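PDB 3MTK: diguanylate cyclase/phosphodiesterase from Caldicellulosiruptor saccharolyticus, which probably belongs to a cyclic di-GMP phosphodiesterase, this chain being the GGDEF domain of a longer protein that also carries an EAL domain. Local coordinates for residues F8-E11 / L12-L15; L62-H65 / I66-R69; I101-M104 / L105-L109. All coordinates share one frame; numbering follows the deposited sequence.

Interaction 1 of 3, residues F8-E11 / L12-L15; sequences FYDE and LTGL
Asp10 binds across the turn to Leu15, Gly14 and Thr13, using its peptide N-H, its carbonyl and its carboxylate in that order. Asp10 N lies almost in line with the Leu15 carbonyl, 2.7 Å from Leu15 O, at a C=O...N angle of 172°. Its own carbonyl takes the N-H of Gly14, Gly14 N lying 2.6 Å from Asp10 O, which closes an alpha-turn over five residues. Outward along the side chain, CB rests 3.4 Å from Leu15 O and beside the methyl CG2 of Thr13, the two side chains crossing at about a right angle. The first torsion (chi1 -178°) swings CG away from the backbone N and alongside the carbonyl carbon, where it too lies over the Thr13 methyl. OD1 accepts from Thr13 N at 2.9 Å, though the model is too tight against that methyl for these positions to be certain. OD2 takes a weak bond from a water that in turn accepts from Leu12 N, 3.2 Å from the water O. The sequence Asp-x-Leu-Thr-x-Leu is the hallmark of the wide turn near the start of GGDEF domains, here between helices 3-8 and 18-30. Aspartate suits its first position because a short carboxylate can probably take the N-H of Thr13 directly and that of Leu12 through the water. Glycine suits residue 14, whose phi is 88°, where a side chain would run into the carbonyl oxygen of Thr13. Leu12, Thr13 and Leu15 all touch helix 56-74, while Asp10 also meets Lys82 on strand 79-84. At the entrance to the turn, the edge of the Tyr9 ring lies by Leu15 O, and its CD1 comes within 3.7 Å of Gly14 O.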
loop_
_atom_site.group_PDB
_atom_site.type_symbol
_atom_site.label_atom_id
_atom_site.label_comp_id
_atom_site.label_asym_id
_atom_site.label_seq_id
_atom_site.Cartn_x
_atom_site.Cartn_y
_atom_site.Cartn_z
ATOM N N PHE A 8 -12.154 2.498 12.280
ATOM C CA PHE A 8 -10.792 2.030 12.070
ATOM C C PHE A 8 -10.501 1.065 10.942
ATOM O O PHE A 8 -9.349 0.908 10.564
ATOM C CB PHE A 8 -10.281 1.429 13.372
ATOM C CG PHE A 8 -10.249 2.409 14.497
ATOM C CD1 PHE A 8 -9.388 3.502 14.450
ATOM C CD2 PHE A 8 -11.101 2.262 15.594
ATOM C CE1 PHE A 8 -9.374 4.437 15.480
ATOM C CE2 PHE A 8 -11.096 3.189 16.628
ATOM C CZ PHE A 8 -10.231 4.277 16.573
ATOM N N TYR A 9 -11.523 0.419 10.404
ATOM C CA TYR A 9 -11.295 -0.541 9.334
ATOM C C TYR A 9 -12.025 -0.222 8.034
ATOM O O TYR A 9 -12.948 0.598 7.999
ATOM C CB TYR A 9 -11.683 -1.936 9.817
ATOM C CG TYR A 9 -10.928 -2.358 11.050
ATOM C CD1 TYR A 9 -9.697 -3.002 10.953
ATOM C CD2 TYR A 9 -11.428 -2.080 12.315
ATOM C CE1 TYR A 9 -8.984 -3.360 12.097
ATOM C CE2 TYR A 9 -10.726 -2.429 13.458
ATOM C CZ TYR A 9 -9.508 -3.069 13.345
ATOM O OH TYR A 9 -8.827 -3.416 14.490
ATOM N N ASP A 10 -11.598 -0.891 6.970
ATOM C CA ASP A 10 -12.184 -0.696 5.662
ATOM C C ASP A 10 -13.287 -1.718 5.404
ATOM O O ASP A 10 -13.067 -2.926 5.455
ATOM C CB ASP A 10 -11.094 -0.783 4.592
ATOM C CG ASP A 10 -11.630 -0.543 3.196
ATOM O OD1 ASP A 10 -11.910 -1.523 2.481
ATOM O OD2 ASP A 10 -11.786 0.637 2.819
ATOM N N GLU A 11 -14.484 -1.212 5.140
ATOM C CA GLU A 11 -15.654 -2.040 4.877
ATOM C C GLU A 11 -15.373 -3.231 3.967
ATOM O O GLU A 11 -15.404 -4.384 4.400
ATOM C CB GLU A 11 -16.748 -1.167 4.254
ATOM C CG GLU A 11 -17.964 -1.930 3.759
ATOM C CD GLU A 11 -18.667 -2.678 4.874
ATOM O OE1 GLU A 11 -19.272 -2.017 5.747
ATOM O OE2 GLU A 11 -18.608 -3.927 4.876
ATOM N N LEU A 12 -15.095 -2.936 2.701
ATOM C CA LEU A 12 -14.841 -3.959 1.687
ATOM C C LEU A 12 -13.664 -4.885 1.935
ATOM O O LEU A 12 -13.750 -6.092 1.711
ATOM C CB LEU A 12 -14.632 -3.300 0.319
ATOM C CG LEU A 12 -14.464 -4.278 -0.850
ATOM C CD1 LEU A 12 -15.849 -4.702 -1.332
ATOM C CD2 LEU A 12 -13.687 -3.628 -1.996
ATOM N N THR A 13 -12.552 -4.328 2.387
ATOM C CA THR A 13 -11.365 -5.141 2.580
ATOM C C THR A 13 -11.182 -5.746 3.963
ATOM O O THR A 13 -10.631 -6.836 4.101
ATOM C CB THR A 13 -10.098 -4.334 2.235
ATOM O OG1 THR A 13 -8.981 -5.218 2.155
ATOM C CG2 THR A 13 -9.804 -3.334 3.311
ATOM N N GLY A 14 -11.633 -5.046 4.989
ATOM C CA GLY A 14 -11.456 -5.567 6.326
ATOM C C GLY A 14 -10.114 -5.110 6.860
ATOM O O GLY A 14 -9.811 -5.255 8.042
ATOM N N LEU A 15 -9.285 -4.564 5.984
ATOM C CA LEU A 15 -7.988 -4.071 6.417
ATOM C C LEU A 15 -8.192 -2.810 7.238
ATOM O O LEU A 15 -9.208 -2.124 7.100
ATOM C CB LEU A 15 -7.105 -3.740 5.206
ATOM C CG LEU A 15 -6.058 -4.769 4.780
ATOM C CD1 LEU A 15 -6.593 -6.171 5.002
ATOM C CD2 LEU A 15 -5.699 -4.549 3.322
HETATM O O HOH W 1 -14.739 0.208 2.082
#

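Interaction 2 of 3, residues L62-H65 / I66-R69; sequences LIIH and ISKR
Regular alpha-helical backbone bonds link residues 62-65 to 66-69, each N-H reaching the carbonyl four residues back, as in Ser67 N to Ile63 O at 2.8 Å. Ser67 adds a side-chain bond: with chi1 at 68°, OG sits between the backbone N and the carbonyl carbon and turns back along the helix to donate to Ile64 O at 2.5 Å. It meets that oxygen in the carbonyl plane, on a lone pair, while Lys68 N approaches the same oxygen nearly head-on at 2.9 Å. A serine therefore keeps its hydroxyl satisfied even though buried. Helix 56-74 packs one side against the rest of the GGDEF domain and turns the other to solvent. On the buried side Leu62 CD2 packs 3.9 Å from Ile66 CG1; both residues reach Tyr112 of strand 112-114, and Ile66 also Phe88 of strand 87-93. Nearer the solvent, Lys68 runs extended beside Ile64, pointing the same way, its CE a tight 3.4 Å from Ile64 CG2; lysine suits this exposed place because its aliphatic part can lie along Ile64. His65 turns its ring back so that ND1 bonds to Glu61 O, one turn earlier.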
loop_
_atom_site.group_PDB
_atom_site.type_symbol
_atom_site.label_atom_id
_atom_site.label_comp_id
_atom_site.label_asym_id
_atom_site.label_seq_id
_atom_site.Cartn_x
_atom_site.Cartn_y
_atom_site.Cartn_z
ATOM N N LEU A 62 -11.859 -7.685 -7.066
ATOM C CA LEU A 62 -10.456 -7.539 -7.443
ATOM C C LEU A 62 -9.677 -6.886 -6.286
ATOM O O LEU A 62 -8.596 -7.346 -5.904
ATOM C CB LEU A 62 -10.366 -6.645 -8.671
ATOM C CG LEU A 62 -9.256 -6.854 -9.691
ATOM C CD1 LEU A 62 -8.991 -5.499 -10.338
ATOM C CD2 LEU A 62 -7.985 -7.424 -9.057
ATOM N N ILE A 63 -10.240 -5.811 -5.735
ATOM C CA ILE A 63 -9.620 -5.083 -4.627
ATOM C C ILE A 63 -9.404 -6.043 -3.463
ATOM O O ILE A 63 -8.340 -6.050 -2.843
ATOM C CB ILE A 63 -10.510 -3.893 -4.160
ATOM C CG1 ILE A 63 -10.622 -2.847 -5.266
ATOM C CG2 ILE A 63 -9.919 -3.235 -2.917
ATOM C CD1 ILE A 63 -9.324 -2.155 -5.582
ATOM N N ILE A 64 -10.412 -6.857 -3.160
ATOM C CA ILE A 64 -10.258 -7.812 -2.068
ATOM C C ILE A 64 -9.082 -8.712 -2.416
ATOM O O ILE A 64 -8.155 -8.861 -1.621
ATOM C CB ILE A 64 -11.526 -8.672 -1.862
ATOM C CG1 ILE A 64 -12.661 -7.805 -1.311
ATOM C CG2 ILE A 64 -11.231 -9.801 -0.884
ATOM C CD1 ILE A 64 -13.961 -8.576 -1.060
ATOM N N HIS A 65 -9.114 -9.303 -3.610
ATOM C CA HIS A 65 -8.016 -10.159 -4.054
ATOM C C HIS A 65 -6.692 -9.446 -3.833
ATOM O O HIS A 65 -5.758 -10.014 -3.266
ATOM C CB HIS A 65 -8.147 -10.491 -5.541
ATOM C CG HIS A 65 -9.016 -11.676 -5.824
ATOM N ND1 HIS A 65 -10.322 -11.760 -5.396
ATOM C CD2 HIS A 65 -8.760 -12.826 -6.490
ATOM C CE1 HIS A 65 -10.836 -12.913 -5.786
ATOM N NE2 HIS A 65 -9.909 -13.579 -6.453
ATOM N N ILE A 66 -6.609 -8.193 -4.275
ATOM C CA ILE A 66 -5.373 -7.446 -4.110
ATOM C C ILE A 66 -4.991 -7.316 -2.642
ATOM O O ILE A 66 -3.848 -7.581 -2.277
ATOM C CB ILE A 66 -5.469 -6.037 -4.733
ATOM C CG1 ILE A 66 -5.631 -6.151 -6.250
ATOM C CG2 ILE A 66 -4.216 -5.248 -4.408
ATOM C CD1 ILE A 66 -5.844 -4.837 -6.952
ATOM N N SER A 67 -5.941 -6.925 -1.797
ATOM C CA SER A 67 -5.640 -6.764 -0.378
ATOM C C SER A 67 -5.068 -8.036 0.230
ATOM O O SER A 67 -4.116 -7.983 1.003
ATOM C CB SER A 67 -6.892 -6.361 0.399
ATOM O OG SER A 67 -7.840 -7.414 0.423
ATOM N N LYS A 68 -5.642 -9.183 -0.121
ATOM C CA LYS A 68 -5.163 -10.441 0.430
ATOM C C LYS A 68 -3.745 -10.768 -0.016
ATOM O O LYS A 68 -2.925 -11.230 0.782
ATOM C CB LYS A 68 -6.134 -11.568 0.083
ATOM C CG LYS A 68 -7.484 -11.358 0.761
ATOM C CD LYS A 68 -8.459 -12.496 0.529
ATOM C CE LYS A 68 -9.818 -12.185 1.162
ATOM N NZ LYS A 68 -10.840 -13.207 0.782
ATOM N N ARG A 69 -3.440 -10.515 -1.281
ATOM C CA ARG A 69 -2.093 -10.780 -1.767
ATOM C C ARG A 69 -1.113 -9.863 -1.017
ATOM O O ARG A 69 -0.055 -10.295 -0.568
ATOM C CB ARG A 69 -2.026 -10.537 -3.278
ATOM C CG ARG A 69 -0.723 -10.932 -3.920
ATOM C CD ARG A 69 -0.788 -10.914 -5.465
ATOM N NE ARG A 69 -1.811 -11.805 -6.014
ATOM C CZ ARG A 69 -1.997 -12.019 -7.320
ATOM N NH1 ARG A 69 -1.224 -11.404 -8.211
ATOM N NH2 ARG A 69 -2.956 -12.844 -7.738
#

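Interaction 3 of 3, residues I101-M104 / L105-L109; sequences IERM and LSQLL
Arg103 O gathers three donors from the following turn, and hydrogen bonds to backbone carbonyls are the first kind of contact here. Gln107 N gives it the regular helical bond. Ser106 OG adds a very short one of 2.5 Å, and Gln107 NE2 a weak one of 3.0 Å with an N-H...O angle of 142°. Neighbouring bonds continue the alpha-helix: Ser106 N reaches Glu102 O at 2.7 Å and Leu108 N reaches Met104 O at the same length. Serine can turn its hydroxyl back because chi1, at 71°, stands OG between its own N and carbonyl carbon.

The second kind is polar against aliphatic. Gln107 lies side by side with Arg103, its amide nitrogen NE2 3.1 Å from Arg103 CG, and the guanidinium and amide planes are 35° apart. The charge of Arg103 is directed back to Asp99, one turn earlier, in a salt bridge. An alanine at Gln107 would take away the weak third donor to Arg103 O, and would probably leave the aliphatic part of Arg103 without the amide beside it and freer to shift, though Asp99 still holds its charge.

The third kind is apolar. Met104, present as selenomethionine, runs alongside Leu108, its CG 3.8 Å from Leu108 CD1; methionine and leucine, both apolar, suit a buried face packed on strands. That face packs on the central sheet and on helix 56-74: Met104 and Leu108 touch Leu42 on strand 37-44, Met104 and Ile101 lie on Ile125 of strand 123-129, and Met104 also reaches Ile73 of helix 56-74.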
loop_
_atom_site.group_PDB
_atom_site.type_symbol
_atom_site.label_atom_id
_atom_site.label_comp_id
_atom_site.label_asym_id
_atom_site.label_seq_id
_atom_site.Cartn_x
_atom_site.Cartn_y
_atom_site.Cartn_z
ATOM N N ILE A 101 10.184 -4.518 -1.861
ATOM C CA ILE A 101 9.254 -3.828 -2.738
ATOM C C ILE A 101 9.097 -4.542 -4.071
ATOM O O ILE A 101 7.982 -4.776 -4.532
ATOM C CB ILE A 101 9.734 -2.381 -2.982
ATOM C CG1 ILE A 101 9.508 -1.548 -1.714
ATOM C CG2 ILE A 101 9.031 -1.787 -4.200
ATOM C CD1 ILE A 101 10.044 -0.126 -1.789
ATOM N N GLU A 102 10.225 -4.893 -4.680
ATOM C CA GLU A 102 10.223 -5.571 -5.970
ATOM C C GLU A 102 9.609 -6.963 -5.882
ATOM O O GLU A 102 8.818 -7.363 -6.741
ATOM C CB GLU A 102 11.650 -5.661 -6.506
ATOM C CG GLU A 102 12.431 -4.380 -6.317
ATOM C CD GLU A 102 13.728 -4.379 -7.081
ATOM O OE1 GLU A 102 14.440 -5.405 -7.032
ATOM O OE2 GLU A 102 14.037 -3.352 -7.728
ATOM N N ARG A 103 9.975 -7.699 -4.841
ATOM C CA ARG A 103 9.446 -9.035 -4.656
ATOM C C ARG A 103 7.935 -8.921 -4.716
ATOM O O ARG A 103 7.276 -9.566 -5.538
ATOM C CB ARG A 103 9.862 -9.588 -3.293
ATOM C CG ARG A 103 9.616 -11.083 -3.120
ATOM C CD ARG A 103 9.838 -11.492 -1.676
ATOM N NE ARG A 103 11.101 -10.962 -1.179
ATOM C CZ ARG A 103 11.284 -10.518 0.059
ATOM N NH1 ARG A 103 10.282 -10.547 0.926
ATOM N NH2 ARG A 103 12.460 -10.021 0.422
HETATM N N MSE A 104 7.393 -8.072 -3.851
HETATM C CA MSE A 104 5.956 -7.865 -3.786
HETATM C C MSE A 104 5.350 -7.326 -5.079
HETATM O O MSE A 104 4.258 -7.735 -5.475
HETATM C CB MSE A 104 5.610 -6.911 -2.655
HETATM C CG MSE A 104 4.159 -6.495 -2.704
HETATM SE SE MSE A 104 3.669 -5.268 -1.334
HETATM C CE MSE A 104 4.711 -3.728 -1.891
ATOM N N LEU A 105 6.044 -6.395 -5.721
ATOM C CA LEU A 105 5.542 -5.818 -6.960
ATOM C C LEU A 105 5.470 -6.897 -8.037
ATOM O O LEU A 105 4.469 -7.007 -8.737
ATOM C CB LEU A 105 6.452 -4.675 -7.423
ATOM C CG LEU A 105 5.950 -3.795 -8.573
ATOM C CD1 LEU A 105 4.736 -2.981 -8.119
ATOM C CD2 LEU A 105 7.068 -2.866 -9.016
ATOM N N SER A 106 6.531 -7.692 -8.161
ATOM C CA SER A 106 6.571 -8.768 -9.145
ATOM C C SER A 106 5.382 -9.697 -8.936
ATOM O O SER A 106 4.791 -10.194 -9.897
ATOM C CB SER A 106 7.861 -9.571 -9.014
ATOM O OG SER A 106 7.853 -10.341 -7.828
ATOM N N GLN A 107 5.032 -9.921 -7.677
ATOM C CA GLN A 107 3.905 -10.775 -7.344
ATOM C C GLN A 107 2.560 -10.082 -7.581
ATOM O O GLN A 107 1.601 -10.701 -8.071
ATOM C CB GLN A 107 4.025 -11.224 -5.890
ATOM C CG GLN A 107 5.280 -12.059 -5.664
ATOM C CD GLN A 107 5.528 -12.363 -4.205
ATOM O OE1 GLN A 107 4.735 -13.050 -3.557
ATOM N NE2 GLN A 107 6.633 -11.848 -3.675
ATOM N N LEU A 108 2.482 -8.800 -7.233
ATOM C CA LEU A 108 1.249 -8.048 -7.440
ATOM C C LEU A 108 0.941 -7.972 -8.929
ATOM O O LEU A 108 -0.214 -7.919 -9.336
ATOM C CB LEU A 108 1.379 -6.639 -6.869
ATOM C CG LEU A 108 1.144 -6.515 -5.361
ATOM C CD1 LEU A 108 1.437 -5.082 -4.920
ATOM C CD2 LEU A 108 -0.298 -6.908 -5.032
ATOM N N LEU A 109 1.996 -7.981 -9.733
ATOM C CA LEU A 109 1.883 -7.910 -11.177
ATOM C C LEU A 109 1.319 -9.197 -11.752
ATOM O O LEU A 109 0.940 -9.241 -12.920
ATOM C CB LEU A 109 3.257 -7.620 -11.776
ATOM C CG LEU A 109 3.536 -6.201 -12.273
ATOM C CD1 LEU A 109 2.647 -5.189 -11.578
ATOM C CD2 LEU A 109 4.997 -5.896 -12.064
#

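In the fold
Helix 56-74 joins the three contacts. Interaction 1 rests on it directly: Thr13 OG1 comes 3.0 Å from Ser67 CB, and Leu12 CD2 packs 3.9 Å from Ile63 CB, so the wide turn is seated on the helix of interaction 2, their centres about 12 Å apart. Further along, Arg69 NH1 probably hydrogen-bonds to Gln107 O at 2.9 Å, tying interaction 2 to helix 97-108; these centres are about 14 Å apart. Interactions 1 and 3 do not touch. Their centres lie about 23 Å apart on opposite sides of the chain's centre. All three belong to the GGDEF domain framework, and none contains a bound nucleotide or metal.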